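Local coordinates for protein cytochrome C2 (Paracoccus denitrificans, PDB 1COT) that probably carries electrons as a cytochrome of the electron transport chain, using a covalently bound heme c, at residues G36-G41 with A48-F53; L60-K65 with P85-M90. All coordinates share one frame; numbering follows the deposited sequence.

Contact 1 and contact 2 follow one another along the chain: the first closes within the loop between strand 21-22 and helix 57-65, and the second opens on that same helix and reaches helix 83-91. Their centres lie about 17 Å apart, yet they touch, CB of A48 packing 4.1 Å from CD2 of L60. Contact 1 folds a loop against the heme on the side of its axial ligand H19. Contact 2 joins two helices farther from the centre of the chain, with L87 about 5 Å from the heme between nearest side-chain and heme atoms. Together they form part of the loops and helices of the cytochrome c fold that surround the cofactor.

Contact 1: residues G36-G41 with A48-F53; sequences GPNLYG and ASEEGF. With HEC (heme c), chain B.
P37 and F53 bring two irregular parts of one loop together, their CA atoms 6.2 Å apart, with a type II beta turn from E50 to F53 leading back to the first part. This is the heme-lining loop of a class I cytochrome c, in which P37 O accepts a hydrogen bond from ND1 of the axial ligand H19. P37 lies over one face of the F53 ring in a CH-pi contact, its CD 3.7 Å from the ring centroid and shifted toward the rim. With CG anti to the backbone N (chi1 -169°), F53 reaches back to P37 and sets its CE2 3.6 Å from CAD of the heme, the first carbon of one propionate arm. An alanine here would remove the ring and is likely to leave a gap beside the proline and that arm. E50 holds the next backbone step: its OE1 accepts from N38 N at 2.8 Å, from the syn side but 34° out of the carboxylate plane, while OE2 gives only a weak second bond. The carboxylate also lies against CB of P37. N38 turns its amide the other way, ND2 bonding to Q22 O and OD1 accepting from Y40 N in an Asx turn. At the other heme propionate, A48 N donates to O2A at 3.0 Å.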
loop_
_atom_site.group_PDB
_atom_site.type_symbol
_atom_site.label_atom_id
_atom_site.label_comp_id
_atom_site.label_asym_id
_atom_site.label_seq_id
_atom_site.Cartn_x
_atom_site.Cartn_y
_atom_site.Cartn_z
ATOM N N GLY A 36 7.068 -3.419 -6.390
ATOM C CA GLY A 36 5.727 -3.165 -5.915
ATOM C C GLY A 36 5.141 -2.030 -6.749
ATOM O O GLY A 36 5.845 -1.366 -7.507
ATOM N N PRO A 37 3.845 -1.824 -6.590
ATOM C CA PRO A 37 3.142 -0.774 -7.318
ATOM C C PRO A 37 3.502 0.630 -6.860
ATOM O O PRO A 37 3.980 0.840 -5.738
ATOM C CB PRO A 37 1.650 -0.947 -6.976
ATOM C CG PRO A 37 1.508 -2.199 -6.121
ATOM C CD PRO A 37 2.911 -2.717 -5.850
ATOM N N ASN A 38 3.250 1.605 -7.738
ATOM C CA ASN A 38 3.493 3.007 -7.444
ATOM C C ASN A 38 2.511 3.359 -6.322
ATOM O O ASN A 38 1.333 3.007 -6.403
ATOM C CB ASN A 38 3.145 3.787 -8.718
ATOM C CG ASN A 38 3.317 5.279 -8.612
ATOM O OD1 ASN A 38 3.668 5.838 -7.564
ATOM N ND2 ASN A 38 3.059 5.934 -9.733
ATOM N N LEU A 39 2.982 4.042 -5.278
ATOM C CA LEU A 39 2.153 4.428 -4.141
ATOM C C LEU A 39 1.550 5.813 -4.202
ATOM O O LEU A 39 0.809 6.197 -3.300
ATOM C CB LEU A 39 2.763 4.054 -2.772
ATOM C CG LEU A 39 3.065 2.555 -2.667
ATOM C CD1 LEU A 39 3.778 2.256 -1.349
ATOM C CD2 LEU A 39 1.775 1.750 -2.751
ATOM N N TYR A 40 1.856 6.554 -5.260
ATOM C CA TYR A 40 1.277 7.876 -5.365
ATOM C C TYR A 40 -0.226 7.633 -5.444
ATOM O O TYR A 40 -0.680 6.739 -6.160
ATOM C CB TYR A 40 1.671 8.516 -6.707
ATOM C CG TYR A 40 0.864 9.776 -6.887
ATOM C CD1 TYR A 40 -0.396 9.783 -7.493
ATOM C CD2 TYR A 40 1.374 10.992 -6.434
ATOM C CE1 TYR A 40 -1.187 10.921 -7.645
ATOM C CE2 TYR A 40 0.613 12.145 -6.587
ATOM C CZ TYR A 40 -0.645 12.120 -7.187
ATOM O OH TYR A 40 -1.361 13.283 -7.322
ATOM N N GLY A 41 -0.980 8.440 -4.695
ATOM C CA GLY A 41 -2.428 8.368 -4.648
ATOM C C GLY A 41 -2.984 7.051 -4.137
ATOM O O GLY A 41 -4.117 6.690 -4.470
ATOM N N ALA A 48 -5.529 -3.089 -5.242
ATOM C CA ALA A 48 -4.926 -3.758 -6.393
ATOM C C ALA A 48 -5.460 -3.214 -7.699
ATOM O O ALA A 48 -5.962 -3.970 -8.530
ATOM C CB ALA A 48 -5.198 -5.257 -6.311
ATOM N N SER A 49 -5.356 -1.904 -7.881
ATOM C CA SER A 49 -5.874 -1.336 -9.110
ATOM C C SER A 49 -4.820 -0.690 -9.984
ATOM O O SER A 49 -5.169 -0.069 -10.989
ATOM C CB SER A 49 -7.057 -0.415 -8.875
ATOM O OG SER A 49 -6.630 0.710 -8.141
ATOM N N GLU A 50 -3.531 -0.822 -9.623
ATOM C CA GLU A 50 -2.464 -0.229 -10.429
ATOM C C GLU A 50 -2.416 -0.935 -11.782
ATOM O O GLU A 50 -2.350 -2.160 -11.889
ATOM C CB GLU A 50 -1.061 -0.096 -9.796
ATOM C CG GLU A 50 0.089 -0.147 -10.827
ATOM C CD GLU A 50 1.365 0.531 -10.401
ATOM O OE1 GLU A 50 1.136 1.549 -9.611
ATOM O OE2 GLU A 50 2.480 0.183 -10.749
ATOM N N GLU A 51 -2.473 -0.119 -12.820
ATOM C CA GLU A 51 -2.448 -0.589 -14.187
ATOM C C GLU A 51 -1.096 -1.180 -14.549
ATOM O O GLU A 51 -0.057 -0.582 -14.273
ATOM C CB GLU A 51 -2.790 0.623 -15.076
ATOM C CG GLU A 51 -3.096 0.304 -16.545
ATOM C CD GLU A 51 -3.201 1.572 -17.349
ATOM O OE1 GLU A 51 -3.070 2.681 -16.865
ATOM O OE2 GLU A 51 -3.457 1.346 -18.612
ATOM N N GLY A 52 -1.137 -2.349 -15.176
ATOM C CA GLY A 52 0.075 -3.025 -15.582
ATOM C C GLY A 52 0.782 -3.732 -14.436
ATOM O O GLY A 52 1.744 -4.470 -14.673
ATOM N N PHE A 53 0.329 -3.521 -13.197
ATOM C CA PHE A 53 0.970 -4.186 -12.076
ATOM C C PHE A 53 0.417 -5.591 -11.952
ATOM O O PHE A 53 -0.793 -5.803 -11.958
ATOM C CB PHE A 53 0.889 -3.427 -10.740
ATOM C CG PHE A 53 1.810 -4.111 -9.762
ATOM C CD1 PHE A 53 3.169 -3.796 -9.771
ATOM C CD2 PHE A 53 1.306 -5.074 -8.887
ATOM C CE1 PHE A 53 4.019 -4.452 -8.881
ATOM C CE2 PHE A 53 2.136 -5.735 -7.982
ATOM C CZ PHE A 53 3.495 -5.411 -8.010
HETATM FE FE HEC B . 4.613 -3.003 -0.501
HETATM C CHA HEC B . 1.945 -3.906 -2.334
HETATM C CHB HEC B . 2.780 -0.659 1.064
HETATM C CHC HEC B . 7.309 -2.098 1.357
HETATM C CHD HEC B . 6.538 -5.255 -2.135
HETATM N NA HEC B . 2.743 -2.399 -0.587
HETATM C C1A HEC B . 1.776 -2.912 -1.444
HETATM C C2A HEC B . 0.533 -2.207 -1.228
HETATM C C3A HEC B . 0.742 -1.285 -0.271
HETATM C C4A HEC B . 2.112 -1.406 0.117
HETATM C CMA HEC B . -0.244 -0.302 0.315
HETATM C CAA HEC B . -0.751 -2.488 -1.962
HETATM C CBA HEC B . -0.831 -1.566 -3.189
HETATM C CGA HEC B . -2.122 -1.628 -4.011
HETATM O O1A HEC B . -1.942 -1.187 -5.113
HETATM O O2A HEC B . -3.192 -2.047 -3.642
HETATM N NB HEC B . 4.986 -1.694 0.920
HETATM C C1B HEC B . 4.089 -0.778 1.376
HETATM C C2B HEC B . 4.741 0.032 2.358
HETATM C C3B HEC B . 5.993 -0.391 2.434
HETATM C C4B HEC B . 6.138 -1.463 1.549
HETATM C CMB HEC B . 4.021 1.142 3.146
HETATM C CAB HEC B . 7.009 0.075 3.398
HETATM C CBB HEC B . 6.771 0.039 4.881
HETATM N NC HEC B . 6.483 -3.547 -0.374
HETATM C C1C HEC B . 7.479 -3.066 0.433
HETATM C C2C HEC B . 8.731 -3.737 0.158
HETATM C C3C HEC B . 8.503 -4.617 -0.842
HETATM C C4C HEC B . 7.119 -4.484 -1.176
HETATM C CMC HEC B . 10.045 -3.473 0.884
HETATM C CAC HEC B . 9.451 -5.562 -1.531
HETATM C CBC HEC B . 10.625 -6.287 -0.956
HETATM N ND HEC B . 4.298 -4.350 -1.927
HETATM C C1D HEC B . 5.241 -5.180 -2.479
HETATM C C2D HEC B . 4.611 -5.986 -3.508
HETATM C C3D HEC B . 3.330 -5.572 -3.553
HETATM C C4D HEC B . 3.130 -4.574 -2.564
HETATM C CMD HEC B . 5.282 -7.058 -4.336
HETATM C CAD HEC B . 2.249 -6.163 -4.373
HETATM C CBD HEC B . 1.609 -7.187 -3.384
HETATM C CGD HEC B . 0.770 -8.268 -3.953
HETATM O O1D HEC B . 0.448 -8.346 -5.115
HETATM O O2D HEC B . 0.380 -9.120 -3.114
#

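Contact 2: residues L60-K65 with P85-M90; sequences LEVAEK and PWLVKM
V62 meets three side chains of helix 83-91 with its two methyl groups, at the centre of a largely apolar helix-helix contact. Its CG2 lies 3.6 Å from CB of M90 and touches CD2 of L87 at the same distance, the valine and leucine side chains crossing at about a right angle. CG1, placed anti to the backbone N (chi1 171°), also meets CB of M90 and comes 4.1 Å from CH2 of W86, on an oblique approach to the indole. M90 also packs within its own helix: with CG anti to the carbonyl carbon (chi1 -55°), that atom sits 3.7 Å above the W86 ring plane, over the centre, and SD and CE then lie farther from the ring centre. At the margin K65 runs its extended chain past the backbone of M90, CD 4.1 Å from M90 O; its NZ bonds to T91 O and makes a long salt bridge to E61 within its own helix. A second shell positions the indole, W71 meeting its ring with planes at about 30° and Y79 edge-to-face, while L87 rests on T98. The two axes run 9.6 Å apart at closest approach with their directions 34° from parallel. Helix 57-65 is thus joined to helix 83-91, and a salt bridge from K89 to E78 ties the latter to the intervening helix 73-81.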
loop_
_atom_site.group_PDB
_atom_site.type_symbol
_atom_site.label_atom_id
_atom_site.label_comp_id
_atom_site.label_asym_id
_atom_site.label_seq_id
_atom_site.Cartn_x
_atom_site.Cartn_y
_atom_site.Cartn_z
ATOM N N LEU A 60 -5.761 -9.867 -5.249
ATOM C CA LEU A 60 -6.716 -9.795 -6.337
ATOM C C LEU A 60 -8.014 -10.383 -5.827
ATOM O O LEU A 60 -9.104 -9.912 -6.150
ATOM C CB LEU A 60 -6.214 -10.581 -7.545
ATOM C CG LEU A 60 -5.069 -9.828 -8.198
ATOM C CD1 LEU A 60 -4.505 -10.688 -9.323
ATOM C CD2 LEU A 60 -5.582 -8.494 -8.730
ATOM N N GLU A 61 -7.912 -11.418 -4.999
ATOM C CA GLU A 61 -9.121 -12.017 -4.457
ATOM C C GLU A 61 -9.805 -11.033 -3.517
ATOM O O GLU A 61 -11.027 -10.928 -3.498
ATOM C CB GLU A 61 -8.862 -13.344 -3.724
ATOM C CG GLU A 61 -10.158 -13.979 -3.191
ATOM C CD GLU A 61 -9.913 -15.397 -2.742
ATOM O OE1 GLU A 61 -8.891 -15.940 -3.353
ATOM O OE2 GLU A 61 -10.572 -15.963 -1.895
ATOM N N VAL A 62 -9.032 -10.294 -2.722
ATOM C CA VAL A 62 -9.659 -9.337 -1.838
ATOM C C VAL A 62 -10.439 -8.315 -2.683
ATOM O O VAL A 62 -11.582 -8.006 -2.355
ATOM C CB VAL A 62 -8.622 -8.584 -1.017
ATOM C CG1 VAL A 62 -9.273 -7.436 -0.259
ATOM C CG2 VAL A 62 -7.897 -9.527 -0.063
ATOM N N ALA A 63 -9.850 -7.795 -3.784
ATOM C CA ALA A 63 -10.519 -6.812 -4.655
ATOM C C ALA A 63 -11.813 -7.356 -5.244
ATOM O O ALA A 63 -12.847 -6.686 -5.277
ATOM C CB ALA A 63 -9.573 -6.284 -5.727
ATOM N N GLU A 64 -11.744 -8.591 -5.702
ATOM C CA GLU A 64 -12.866 -9.268 -6.293
ATOM C C GLU A 64 -14.018 -9.469 -5.321
ATOM O O GLU A 64 -15.190 -9.211 -5.610
ATOM C CB GLU A 64 -12.292 -10.556 -6.837
ATOM C CG GLU A 64 -13.369 -11.257 -7.640
ATOM C CD GLU A 64 -12.743 -12.482 -8.167
ATOM O OE1 GLU A 64 -11.456 -12.530 -7.943
ATOM O OE2 GLU A 64 -13.381 -13.350 -8.730
ATOM N N LYS A 65 -13.655 -9.912 -4.135
ATOM C CA LYS A 65 -14.612 -10.126 -3.097
ATOM C C LYS A 65 -15.127 -8.819 -2.491
ATOM O O LYS A 65 -16.203 -8.859 -1.916
ATOM C CB LYS A 65 -14.003 -10.965 -1.994
ATOM C CG LYS A 65 -13.859 -12.435 -2.331
ATOM C CD LYS A 65 -13.448 -13.189 -1.073
ATOM C CE LYS A 65 -13.330 -14.707 -1.183
ATOM N NZ LYS A 65 -13.569 -15.393 0.094
ATOM N N PRO A 85 -1.782 -11.929 7.373
ATOM C CA PRO A 85 -3.007 -12.088 8.135
ATOM C C PRO A 85 -4.150 -11.243 7.607
ATOM O O PRO A 85 -5.324 -11.610 7.677
ATOM C CB PRO A 85 -2.654 -11.673 9.561
ATOM C CG PRO A 85 -1.180 -11.285 9.587
ATOM C CD PRO A 85 -0.609 -11.566 8.205
ATOM N N TRP A 86 -3.801 -10.081 7.075
ATOM C CA TRP A 86 -4.802 -9.196 6.539
ATOM C C TRP A 86 -5.490 -9.880 5.365
ATOM O O TRP A 86 -6.722 -9.884 5.254
ATOM C CB TRP A 86 -4.170 -7.886 6.087
ATOM C CG TRP A 86 -5.194 -6.839 5.793
ATOM C CD1 TRP A 86 -5.829 -6.065 6.707
ATOM C CD2 TRP A 86 -5.705 -6.435 4.510
ATOM N NE1 TRP A 86 -6.690 -5.212 6.081
ATOM C CE2 TRP A 86 -6.640 -5.406 4.725
ATOM C CE3 TRP A 86 -5.447 -6.846 3.204
ATOM C CZ2 TRP A 86 -7.328 -4.790 3.679
ATOM C CZ3 TRP A 86 -6.123 -6.236 2.171
ATOM C CH2 TRP A 86 -7.055 -5.216 2.398
ATOM N N LEU A 87 -4.672 -10.457 4.486
ATOM C CA LEU A 87 -5.182 -11.161 3.323
ATOM C C LEU A 87 -6.022 -12.367 3.763
ATOM O O LEU A 87 -7.082 -12.617 3.192
ATOM C CB LEU A 87 -4.035 -11.596 2.386
ATOM C CG LEU A 87 -3.369 -10.435 1.657
ATOM C CD1 LEU A 87 -2.149 -10.971 0.915
ATOM C CD2 LEU A 87 -4.358 -9.830 0.670
ATOM N N VAL A 88 -5.583 -13.119 4.785
ATOM C CA VAL A 88 -6.355 -14.266 5.252
ATOM C C VAL A 88 -7.708 -13.783 5.734
ATOM O O VAL A 88 -8.763 -14.367 5.464
ATOM C CB VAL A 88 -5.646 -15.023 6.366
ATOM C CG1 VAL A 88 -6.559 -16.111 6.910
ATOM C CG2 VAL A 88 -4.348 -15.630 5.827
ATOM N N LYS A 89 -7.666 -12.693 6.471
ATOM C CA LYS A 89 -8.866 -12.089 6.995
ATOM C C LYS A 89 -9.878 -11.691 5.924
ATOM O O LYS A 89 -11.061 -12.023 6.003
ATOM C CB LYS A 89 -8.487 -10.888 7.850
ATOM C CG LYS A 89 -9.696 -10.036 8.198
ATOM C CD LYS A 89 -9.430 -8.962 9.241
ATOM C CE LYS A 89 -8.818 -7.680 8.698
ATOM N NZ LYS A 89 -9.255 -6.508 9.475
ATOM N N MET A 90 -9.406 -10.963 4.914
ATOM C CA MET A 90 -10.228 -10.459 3.816
ATOM C C MET A 90 -10.692 -11.453 2.761
ATOM O O MET A 90 -11.599 -11.167 1.977
ATOM C CB MET A 90 -9.518 -9.270 3.137
ATOM C CG MET A 90 -9.155 -8.166 4.115
ATOM S SD MET A 90 -10.614 -7.427 4.882
ATOM C CE MET A 90 -11.581 -6.958 3.423
#